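Side-chain contacts in putative creatinine amidohydrolase (Bacteroides fragilis, PDB 3LUB), which binds a pair of zinc ions and, as a creatininase-type amidohydrolase, probably cleaves carbon-nitrogen bonds in linear amides: residues D161-G165 with E166-S170; E148-P152 with K153-E157; K211-D215 with S216-N220. One frame throughout, in Å; residues are numbered along the deposited sequence.

Contact 1 of 3, residues D161-G165 with E166-S170. With ZN (zinc ion), chain B.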
ATOM      1  N   ASP F 161       9.854 -22.711  29.629  1.00 31.22           N
ATOM      2  CA  ASP F 161       9.882 -21.310  30.025  1.00 32.57           C
ATOM      3  C   ASP F 161       9.923 -20.462  28.762  1.00 31.92           C
ATOM      4  O   ASP F 161      10.958 -19.879  28.451  1.00 32.63           O
ATOM      5  CB  ASP F 161      11.115 -21.065  30.928  1.00 31.97           C
ATOM      6  CG  ASP F 161      11.193 -19.639  31.511  1.00 35.00           C
ATOM      7  OD1 ASP F 161      10.266 -18.815  31.329  1.00 35.15           O
ATOM      8  OD2 ASP F 161      12.239 -19.339  32.135  1.00 40.84           O
ATOM      9  N   ASP F 162       8.795 -20.429  28.035  1.00 31.57           N
ATOM     10  CA  ASP F 162       8.697 -19.684  26.775  1.00 30.61           C
ATOM     11  C   ASP F 162       7.930 -18.361  26.906  1.00 29.50           C
ATOM     12  O   ASP F 162       8.258 -17.408  26.222  1.00 30.42           O
ATOM     13  CB  ASP F 162       8.023 -20.527  25.675  1.00 31.66           C
ATOM     14  CG  ASP F 162       8.842 -21.749  25.268  1.00 37.84           C
ATOM     15  OD1 ASP F 162      10.099 -21.669  25.265  1.00 46.75           O
ATOM     16  OD2 ASP F 162       8.218 -22.793  24.943  1.00 46.84           O
ATOM     17  N   HIS F 163       6.902 -18.299  27.750  1.00 26.15           N
ATOM     18  CA  HIS F 163       6.075 -17.097  27.820  1.00 23.75           C
ATOM     19  C   HIS F 163       5.485 -16.914  29.214  1.00 22.19           C
ATOM     20  O   HIS F 163       4.744 -17.770  29.681  1.00 20.72           O
ATOM     21  CB  HIS F 163       4.971 -17.170  26.769  1.00 22.64           C
ATOM     22  CG  HIS F 163       4.055 -15.998  26.792  1.00 22.43           C
ATOM     23  ND1 HIS F 163       4.453 -14.739  26.401  1.00 22.55           N
ATOM     24  CD2 HIS F 163       2.764 -15.883  27.173  1.00 25.21           C
ATOM     25  CE1 HIS F 163       3.445 -13.902  26.539  1.00 23.55           C
ATOM     26  NE2 HIS F 163       2.408 -14.566  26.999  1.00 18.73           N
ATOM     27  N   ALA F 164       5.804 -15.791  29.864  1.00 21.20           N
ATOM     28  CA  ALA F 164       5.259 -15.485  31.196  1.00 21.62           C
ATOM     29  C   ALA F 164       5.690 -16.558  32.218  1.00 23.17           C
ATOM     30  O   ALA F 164       4.964 -16.860  33.153  1.00 23.71           O
ATOM     31  CB  ALA F 164       3.722 -15.397  31.155  1.00 18.76           C
ATOM     32  N   GLY F 165       6.863 -17.123  32.011  1.00 23.39           N
ATOM     33  CA  GLY F 165       7.341 -18.251  32.786  1.00 24.11           C
ATOM     34  C   GLY F 165       8.230 -17.759  33.885  1.00 23.45           C
ATOM     35  O   GLY F 165       8.062 -16.643  34.359  1.00 23.76           O
ATOM     36  N   GLU F 166       9.193 -18.582  34.281  1.00 23.04           N
ATOM     37  CA  GLU F 166       9.989 -18.287  35.452  1.00 22.78           C
ATOM     38  C   GLU F 166      10.878 -17.113  35.222  1.00 22.05           C
ATOM     39  O   GLU F 166      10.998 -16.269  36.086  1.00 23.29           O
ATOM     40  CB  GLU F 166      10.810 -19.511  35.899  1.00 23.95           C
ATOM     41  CG  GLU F 166      11.401 -19.371  37.320  1.00 25.86           C
ATOM     42  CD  GLU F 166      12.215 -20.589  37.744  1.00 25.61           C
ATOM     43  OE1 GLU F 166      11.735 -21.716  37.538  1.00 21.02           O
ATOM     44  OE2 GLU F 166      13.325 -20.403  38.268  1.00 26.11           O
ATOM     45  N   SER F 167      11.513 -17.054  34.063  1.00 22.73           N
ATOM     46  CA  SER F 167      12.449 -15.998  33.740  1.00 22.80           C
ATOM     47  C   SER F 167      11.795 -14.617  33.608  1.00 23.04           C
ATOM     48  O   SER F 167      12.308 -13.619  34.156  1.00 24.72           O
ATOM     49  CB  SER F 167      13.180 -16.349  32.434  1.00 22.68           C
ATOM     50  OG  SER F 167      12.257 -16.710  31.415  1.00 26.65           O
ATOM     51  N   GLU F 168      10.716 -14.533  32.825  1.00 23.35           N
ATOM     52  CA  GLU F 168      10.020 -13.255  32.667  1.00 22.82           C
ATOM     53  C   GLU F 168       9.432 -12.816  34.007  1.00 20.83           C
ATOM     54  O   GLU F 168       9.426 -11.622  34.328  1.00 20.25           O
ATOM     55  CB  GLU F 168       8.903 -13.330  31.612  1.00 23.10           C
ATOM     56  CG  GLU F 168       9.311 -12.828  30.239  1.00 24.27           C
ATOM     57  CD  GLU F 168       8.152 -12.648  29.265  1.00 25.37           C
ATOM     58  OE1 GLU F 168       7.170 -13.418  29.344  1.00 20.54           O
ATOM     59  OE2 GLU F 168       8.268 -11.760  28.368  1.00 25.44           O
ATOM     60  N   THR F 169       8.877 -13.764  34.763  1.00 20.38           N
ATOM     61  CA  THR F 169       8.303 -13.418  36.073  1.00 20.17           C
ATOM     62  C   THR F 169       9.381 -12.914  37.023  1.00 20.52           C
ATOM     63  O   THR F 169       9.172 -11.923  37.699  1.00 21.91           O
ATOM     64  CB  THR F 169       7.547 -14.574  36.728  1.00 20.32           C
ATOM     65  OG1 THR F 169       6.550 -15.059  35.821  1.00 18.43           O
ATOM     66  CG2 THR F 169       6.872 -14.096  37.976  1.00 19.25           C
ATOM     67  N   SER F 170      10.534 -13.574  37.049  1.00 20.47           N
ATOM     68  CA  SER F 170      11.624 -13.185  37.943  1.00 20.74           C
ATOM     69  C   SER F 170      12.107 -11.797  37.629  1.00 20.94           C
ATOM     70  O   SER F 170      12.329 -11.019  38.538  1.00 21.09           O
ATOM     71  CB  SER F 170      12.825 -14.160  37.878  1.00 20.63           C
ATOM     72  OG  SER F 170      12.488 -15.442  38.378  1.00 22.31           O
TER
HETATM   73 ZN    ZN B 302       6.676 -11.613  27.345  1.00 21.51          ZN
HETATM   74  O   HOH W   1       9.337 -16.503  30.677  1.00 23.63           O
HETATM   75  O   HOH W   2       6.728 -13.063  25.843  1.00 27.58           O
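Ser-167 grips the Asp-161 carboxylate twice on the syn side of OD2, its backbone N at 3.1 Å and its OG at 2.7 Å from that oxygen, tilted about 25° and 31° to opposite faces of the carboxylate plane. The His-163 imidazole has the methyl CB of Ala-164 over one face, toward the rim, and a water in plane at its edge, 2.9 Å from ND1; NE2 goes to Pro-33 O. Glu-168 comes up from the helix, and its OE1 receives Ala-164 N at 2.8 Å, nearly end-on to the C-O bond. The other oxygen, Glu-168 OE2, binds one of the two zinc ions at 1.9 Å, a site completed by His-34, Asp-43 and the water that meets His-163. Thr-169 closes the first turn of helix 166-175 on Gly-165, the N-cap residue: with chi1 at -55°, OG1 lies beside its own N, and the two grip Gly-165 O from opposite faces, OG1 at 2.6 Å. OG1 also bonds His-37. Chemically, Asp-161 would set its negative charge against the positive end of the helix, while the Ala-164 amide, bonded to OE1, would help fix the rotation in which OE2 faces the zinc.

Contact 2 of 3, residues E148-P152 with K153-E157; sequences EVVSP and KGYFE
Val-150 meets Tyr-155, and Pro-152 meets Phe-156, round a type II beta turn with Lys-153 and Gly-154 at its corners. At Val-150 the branch that touches is CG1, anti to the backbone N (chi1 178°); it lies 3.8 Å from Tyr-155 CE2, the two side chains crossing at about a right angle. Val-150 O bonds the hydroxyl of Tyr-232 on helix 226-249. Ser-151 comes next and works with both its oxygens. Its O sits at the edge of the Tyr-155 ring, near the ring plane, 3.6 Å from CD2. Its OG packs alongside the aliphatic part of Lys-153, with CB and CD both close, and takes only a weak bond from Lys-153 N at 3.5 Å; beyond that the lysine bends at chi3 (74°) and its amine leads away. Pro-152 opens the turn: its O accepts Tyr-155 N at 2.7 Å, and Gly-154 takes the positive phi of the second corner. The two aromatic rings that leave this turn both meet Tyr-232, Phe-156 edge-to-face, and Phe-156 also lies on Ser-167 and Ser-170 of helix 166-175, so the turn lies against both helix 226-249 and helix 166-175. Beside the Phe-156 ring, Pro-152 CB stands 3.8 Å from Phe-156 CD2.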
ATOM      1  N   GLU F 148      17.714 -13.199  24.710  1.00 21.77           N
ATOM      2  CA  GLU F 148      18.690 -14.001  23.992  1.00 21.43           C
ATOM      3  C   GLU F 148      20.116 -13.492  24.139  1.00 22.29           C
ATOM      4  O   GLU F 148      21.062 -14.148  23.683  1.00 24.28           O
ATOM      5  CB  GLU F 148      18.328 -14.042  22.507  1.00 20.94           C
ATOM      6  CG  GLU F 148      17.231 -15.016  22.243  1.00 22.80           C
ATOM      7  CD  GLU F 148      16.666 -14.926  20.840  1.00 26.82           C
ATOM      8  OE1 GLU F 148      17.117 -14.055  20.040  1.00 26.79           O
ATOM      9  OE2 GLU F 148      15.723 -15.714  20.575  1.00 32.33           O
ATOM     10  N   VAL F 149      20.300 -12.359  24.800  1.00 23.12           N
ATOM     11  CA  VAL F 149      21.641 -11.802  24.974  1.00 22.45           C
ATOM     12  C   VAL F 149      22.470 -12.761  25.850  1.00 24.04           C
ATOM     13  O   VAL F 149      23.656 -13.005  25.575  1.00 23.05           O
ATOM     14  CB  VAL F 149      21.565 -10.346  25.502  1.00 23.50           C
ATOM     15  CG1 VAL F 149      22.940  -9.804  25.958  1.00 19.94           C
ATOM     16  CG2 VAL F 149      20.906  -9.432  24.403  1.00 18.93           C
ATOM     17  N   VAL F 150      21.818 -13.326  26.874  1.00 23.90           N
ATOM     18  CA  VAL F 150      22.360 -14.394  27.727  1.00 22.88           C
ATOM     19  C   VAL F 150      21.277 -15.455  27.806  1.00 24.20           C
ATOM     20  O   VAL F 150      20.116 -15.119  28.004  1.00 23.53           O
ATOM     21  CB  VAL F 150      22.643 -13.868  29.138  1.00 22.73           C
ATOM     22  CG1 VAL F 150      23.149 -14.998  30.030  1.00 23.18           C
ATOM     23  CG2 VAL F 150      23.672 -12.739  29.081  1.00 20.10           C
ATOM     24  N   SER F 151      21.646 -16.728  27.661  1.00 26.97           N
ATOM     25  CA  SER F 151      20.677 -17.844  27.789  1.00 29.30           C
ATOM     26  C   SER F 151      20.165 -17.957  29.225  1.00 29.62           C
ATOM     27  O   SER F 151      20.948 -17.860  30.168  1.00 30.34           O
ATOM     28  CB  SER F 151      21.331 -19.188  27.390  1.00 30.71           C
ATOM     29  OG  SER F 151      20.387 -20.257  27.378  1.00 35.10           O
ATOM     30  N   PRO F 152      18.862 -18.191  29.400  1.00 31.46           N
ATOM     31  CA  PRO F 152      18.278 -18.334  30.730  1.00 32.83           C
ATOM     32  C   PRO F 152      18.651 -19.642  31.386  1.00 34.87           C
ATOM     33  O   PRO F 152      18.614 -19.772  32.628  1.00 34.43           O
ATOM     34  CB  PRO F 152      16.760 -18.287  30.470  1.00 34.71           C
ATOM     35  CG  PRO F 152      16.580 -18.724  29.035  1.00 33.84           C
ATOM     36  CD  PRO F 152      17.863 -18.337  28.321  1.00 34.59           C
ATOM     37  N   LYS F 153      19.012 -20.612  30.552  1.00 41.48           N
ATOM     38  CA  LYS F 153      19.470 -21.895  31.055  1.00 43.90           C
ATOM     39  C   LYS F 153      20.649 -21.695  32.037  1.00 40.74           C
ATOM     40  O   LYS F 153      21.601 -20.948  31.783  1.00 41.87           O
ATOM     41  CB  LYS F 153      19.775 -22.825  29.873  1.00 46.04           C
ATOM     42  CG  LYS F 153      18.489 -23.149  29.033  1.00 45.09           C
ATOM     43  CD  LYS F 153      18.827 -23.549  27.595  1.00 48.41           C
ATOM     44  CE  LYS F 153      19.417 -24.981  27.494  1.00 58.56           C
ATOM     45  NZ  LYS F 153      19.710 -25.395  26.069  1.00 54.17           N
ATOM     46  N   GLY F 154      20.524 -22.320  33.200  1.00 39.91           N
ATOM     47  CA  GLY F 154      21.399 -22.028  34.342  1.00 37.56           C
ATOM     48  C   GLY F 154      20.824 -21.062  35.367  1.00 34.81           C
ATOM     49  O   GLY F 154      21.034 -21.235  36.573  1.00 36.73           O
ATOM     50  N   TYR F 155      20.098 -20.039  34.908  1.00 29.14           N
ATOM     51  CA  TYR F 155      19.603 -18.983  35.808  1.00 26.32           C
ATOM     52  C   TYR F 155      18.241 -19.310  36.451  1.00 25.23           C
ATOM     53  O   TYR F 155      17.841 -18.691  37.446  1.00 26.44           O
ATOM     54  CB  TYR F 155      19.582 -17.646  35.062  1.00 23.39           C
ATOM     55  CG  TYR F 155      20.989 -17.072  34.812  1.00 23.81           C
ATOM     56  CD1 TYR F 155      21.607 -16.294  35.787  1.00 23.14           C
ATOM     57  CD2 TYR F 155      21.686 -17.300  33.621  1.00 22.43           C
ATOM     58  CE1 TYR F 155      22.880 -15.759  35.599  1.00 23.74           C
ATOM     59  CE2 TYR F 155      22.993 -16.776  33.427  1.00 21.32           C
ATOM     60  CZ  TYR F 155      23.572 -16.011  34.427  1.00 23.85           C
ATOM     61  OH  TYR F 155      24.832 -15.452  34.340  1.00 25.80           O
ATOM     62  N   PHE F 156      17.540 -20.275  35.877  1.00 25.05           N
ATOM     63  CA  PHE F 156      16.196 -20.635  36.290  1.00 26.41           C
ATOM     64  C   PHE F 156      16.033 -22.147  36.307  1.00 29.25           C
ATOM     65  O   PHE F 156      16.779 -22.860  35.654  1.00 31.15           O
ATOM     66  CB  PHE F 156      15.174 -19.960  35.340  1.00 25.21           C
ATOM     67  CG  PHE F 156      15.378 -18.466  35.233  1.00 23.17           C
ATOM     68  CD1 PHE F 156      14.946 -17.614  36.251  1.00 19.81           C
ATOM     69  CD2 PHE F 156      16.071 -17.925  34.171  1.00 22.97           C
ATOM     70  CE1 PHE F 156      15.186 -16.242  36.182  1.00 21.43           C
ATOM     71  CE2 PHE F 156      16.287 -16.576  34.088  1.00 23.87           C
ATOM     72  CZ  PHE F 156      15.853 -15.725  35.103  1.00 19.79           C
ATOM     73  N   GLU F 157      15.049 -22.629  37.062  1.00 31.68           N
ATOM     74  CA  GLU F 157      14.838 -24.056  37.261  1.00 33.87           C
ATOM     75  C   GLU F 157      13.881 -24.671  36.245  1.00 34.09           C
ATOM     76  O   GLU F 157      14.166 -25.726  35.690  1.00 34.76           O
ATOM     77  CB  GLU F 157      14.295 -24.324  38.676  1.00 33.27           C
ATOM     78  CG  GLU F 157      15.221 -23.875  39.814  1.00 37.42           C
ATOM     79  CD  GLU F 157      14.602 -24.073  41.218  1.00 37.87           C
ATOM     80  OE1 GLU F 157      14.562 -25.232  41.717  1.00 39.49           O
ATOM     81  OE2 GLU F 157      14.183 -23.062  41.828  1.00 31.93           O
TER

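Contact 3 of 3, residues K211-D215 with S216-N220; sequences KATVD and SGVGN
Asp-215 and Gly-217 make the tight half of this contact, where the side chain of one residue bonds the backbone two places on. Asp-215 OD1 accepts Gly-217 N at 3.0 Å; the donor meets OD1 nearly end-on to the C-O bond, and the N-H...O angle is a fairly straight 150°. A chi1 of 50° places CG between the backbone N and the carbonyl carbon, folding the carboxylate back over the turn; its second oxygen, OD2, is held by Gly-188 N. The residue between, Ser-216, has positive phi and returns its hydroxyl to the preceding carbonyl: OG donates to Asp-215 O at 2.6 Å, in the carbonyl plane and on a lone pair. Ser-216 is buried, packed against Pro-33 and against Leu-13 of a third subunit.

The other half is looser. Thr-213, just past helix 209-212, is modelled in two conformers, so its touch on Val-218, CG2 to CG2 at 4.0 Å in one of them and crossing at about a right angle, is tentative. Its OG1 bonds Trp-209 O, back in helix 209-212. Val-214, between the two halves, is exposed to solvent and points away. Taken together, 213-217 is a helix exit running into an Asx turn, with Asp-215 as the Asx residue and Gly-217 as the amide it captures.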
ATOM      1  N   LYS F 211      -5.422 -23.701  21.596  1.00 29.64           N
ATOM      2  CA  LYS F 211      -5.266 -25.143  21.704  1.00 29.78           C
ATOM      3  C   LYS F 211      -4.165 -25.512  22.675  1.00 29.93           C
ATOM      4  O   LYS F 211      -4.253 -26.544  23.323  1.00 31.45           O
ATOM      5  CB  LYS F 211      -4.923 -25.741  20.347  1.00 29.80           C
ATOM      6  CG  LYS F 211      -5.874 -25.365  19.239  1.00 33.26           C
ATOM      7  CD  LYS F 211      -7.245 -25.952  19.407  1.00 40.47           C
ATOM      8  CE  LYS F 211      -8.116 -25.599  18.197  1.00 46.39           C
ATOM      9  NZ  LYS F 211      -7.339 -25.615  16.900  1.00 51.35           N
ATOM     10  N   ALA F 212      -3.127 -24.672  22.750  1.00 29.32           N
ATOM     11  CA  ALA F 212      -1.853 -25.006  23.408  1.00 29.33           C
ATOM     12  C   ALA F 212      -1.742 -24.583  24.868  1.00 30.42           C
ATOM     13  O   ALA F 212      -0.852 -25.073  25.543  1.00 32.25           O
ATOM     14  CB  ALA F 212      -0.638 -24.377  22.636  1.00 28.47           C
ATOM     15  N   THR F 213      -2.581 -23.645  25.330  1.00 30.65           N
ATOM     16  CA  THR F 213      -2.440 -23.011  26.646  0.50 30.28           C
ATOM     17  C   THR F 213      -3.790 -22.838  27.364  1.00 32.52           C
ATOM     18  O   THR F 213      -4.816 -22.598  26.712  1.00 35.37           O
ATOM     19  CB  THR F 213      -1.843 -21.586  26.506  0.50 29.43           C
ATOM     20  OG1 THR F 213      -2.883 -20.678  26.126  0.50 27.21           O
ATOM     21  CG2 THR F 213      -0.714 -21.534  25.469  0.50 19.44           C
ATOM     22  N   VAL F 214      -3.760 -22.868  28.691  1.00 32.88           N
ATOM     23  CA  VAL F 214      -4.951 -22.786  29.519  1.00 33.30           C
ATOM     24  C   VAL F 214      -5.104 -21.375  30.098  1.00 31.58           C
ATOM     25  O   VAL F 214      -6.198 -20.789  30.077  1.00 32.00           O
ATOM     26  CB  VAL F 214      -4.845 -23.810  30.668  1.00 35.19           C
ATOM     27  CG1 VAL F 214      -6.167 -23.931  31.400  1.00 38.17           C
ATOM     28  CG2 VAL F 214      -4.376 -25.203  30.120  1.00 37.94           C
ATOM     29  N   ASP F 215      -4.002 -20.831  30.597  1.00 28.81           N
ATOM     30  CA  ASP F 215      -4.016 -19.504  31.241  1.00 29.09           C
ATOM     31  C   ASP F 215      -3.265 -18.426  30.448  1.00 27.26           C
ATOM     32  O   ASP F 215      -3.096 -17.326  30.944  1.00 25.93           O
ATOM     33  CB  ASP F 215      -3.470 -19.613  32.672  1.00 27.79           C
ATOM     34  CG  ASP F 215      -2.145 -20.342  32.736  1.00 30.88           C
ATOM     35  OD1 ASP F 215      -1.307 -20.100  31.862  1.00 27.26           O
ATOM     36  OD2 ASP F 215      -1.950 -21.165  33.651  1.00 35.47           O
ATOM     37  N   SER F 216      -2.839 -18.772  29.223  1.00 26.03           N
ATOM     38  CA  SER F 216      -2.092 -17.900  28.291  1.00 25.72           C
ATOM     39  C   SER F 216      -0.580 -17.918  28.547  1.00 25.27           C
ATOM     40  O   SER F 216       0.182 -17.404  27.754  1.00 26.91           O
ATOM     41  CB  SER F 216      -2.638 -16.450  28.267  1.00 25.56           C
ATOM     42  OG  SER F 216      -2.070 -15.639  29.276  1.00 24.41           O
ATOM     43  N   GLY F 217      -0.147 -18.534  29.639  1.00 23.83           N
ATOM     44  CA  GLY F 217       1.277 -18.738  29.887  1.00 22.69           C
ATOM     45  C   GLY F 217       1.779 -20.015  29.243  1.00 22.56           C
ATOM     46  O   GLY F 217       1.021 -20.971  29.036  1.00 22.34           O
ATOM     47  N   VAL F 218       3.062 -20.022  28.910  1.00 23.57           N
ATOM     48  CA  VAL F 218       3.773 -21.235  28.477  1.00 23.99           C
ATOM     49  C   VAL F 218       4.991 -21.415  29.390  1.00 24.41           C
ATOM     50  O   VAL F 218       6.036 -20.842  29.144  1.00 23.50           O
ATOM     51  CB  VAL F 218       4.270 -21.150  26.984  1.00 23.94           C
ATOM     52  CG1 VAL F 218       4.978 -22.455  26.567  1.00 24.35           C
ATOM     53  CG2 VAL F 218       3.137 -20.853  26.033  1.00 23.18           C
ATOM     54  N   GLY F 219       4.837 -22.231  30.439  1.00 25.27           N
ATOM     55  CA  GLY F 219       5.874 -22.428  31.450  1.00 25.56           C
ATOM     56  C   GLY F 219       5.352 -22.086  32.839  1.00 26.64           C
ATOM     57  O   GLY F 219       4.634 -21.080  33.010  1.00 26.14           O
ATOM     58  N   ASN F 220       5.710 -22.930  33.825  1.00 27.09           N
ATOM     59  CA  ASN F 220       5.385 -22.711  35.242  1.00 26.40           C
ATOM     60  C   ASN F 220       6.315 -21.650  35.836  1.00 24.44           C
ATOM     61  O   ASN F 220       7.528 -21.851  35.881  1.00 25.17           O
ATOM     62  CB  ASN F 220       5.484 -24.028  36.041  1.00 26.93           C
ATOM     63  CG  ASN F 220       4.802 -23.946  37.394  1.00 29.72           C
ATOM     64  OD1 ASN F 220       4.749 -22.881  38.007  1.00 28.11           O
ATOM     65  ND2 ASN F 220       4.229 -25.066  37.845  1.00 23.74           N
TER

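In the fold
Following the chain from the N terminus, contact 2 comes first, closing a turn in the loop after strand 140-145; contact 1 ends that same loop where helix 166-175 begins, and contact 3 turns the chain after helix 209-212. They run in series, none enclosing or crossing another. Contacts 2 and 1 touch: Glu-166 receives the Glu-157 amide, and Lys-228 of helix 226-249 pairs with both acids. Contacts 1 and 3 are joined by backbone bonds in which Asp-162 and His-163 both face Val-218, a classic beta bulge. Contacts 2 and 3 do not touch; contact 1, at the zinc site, lies between them and touches both.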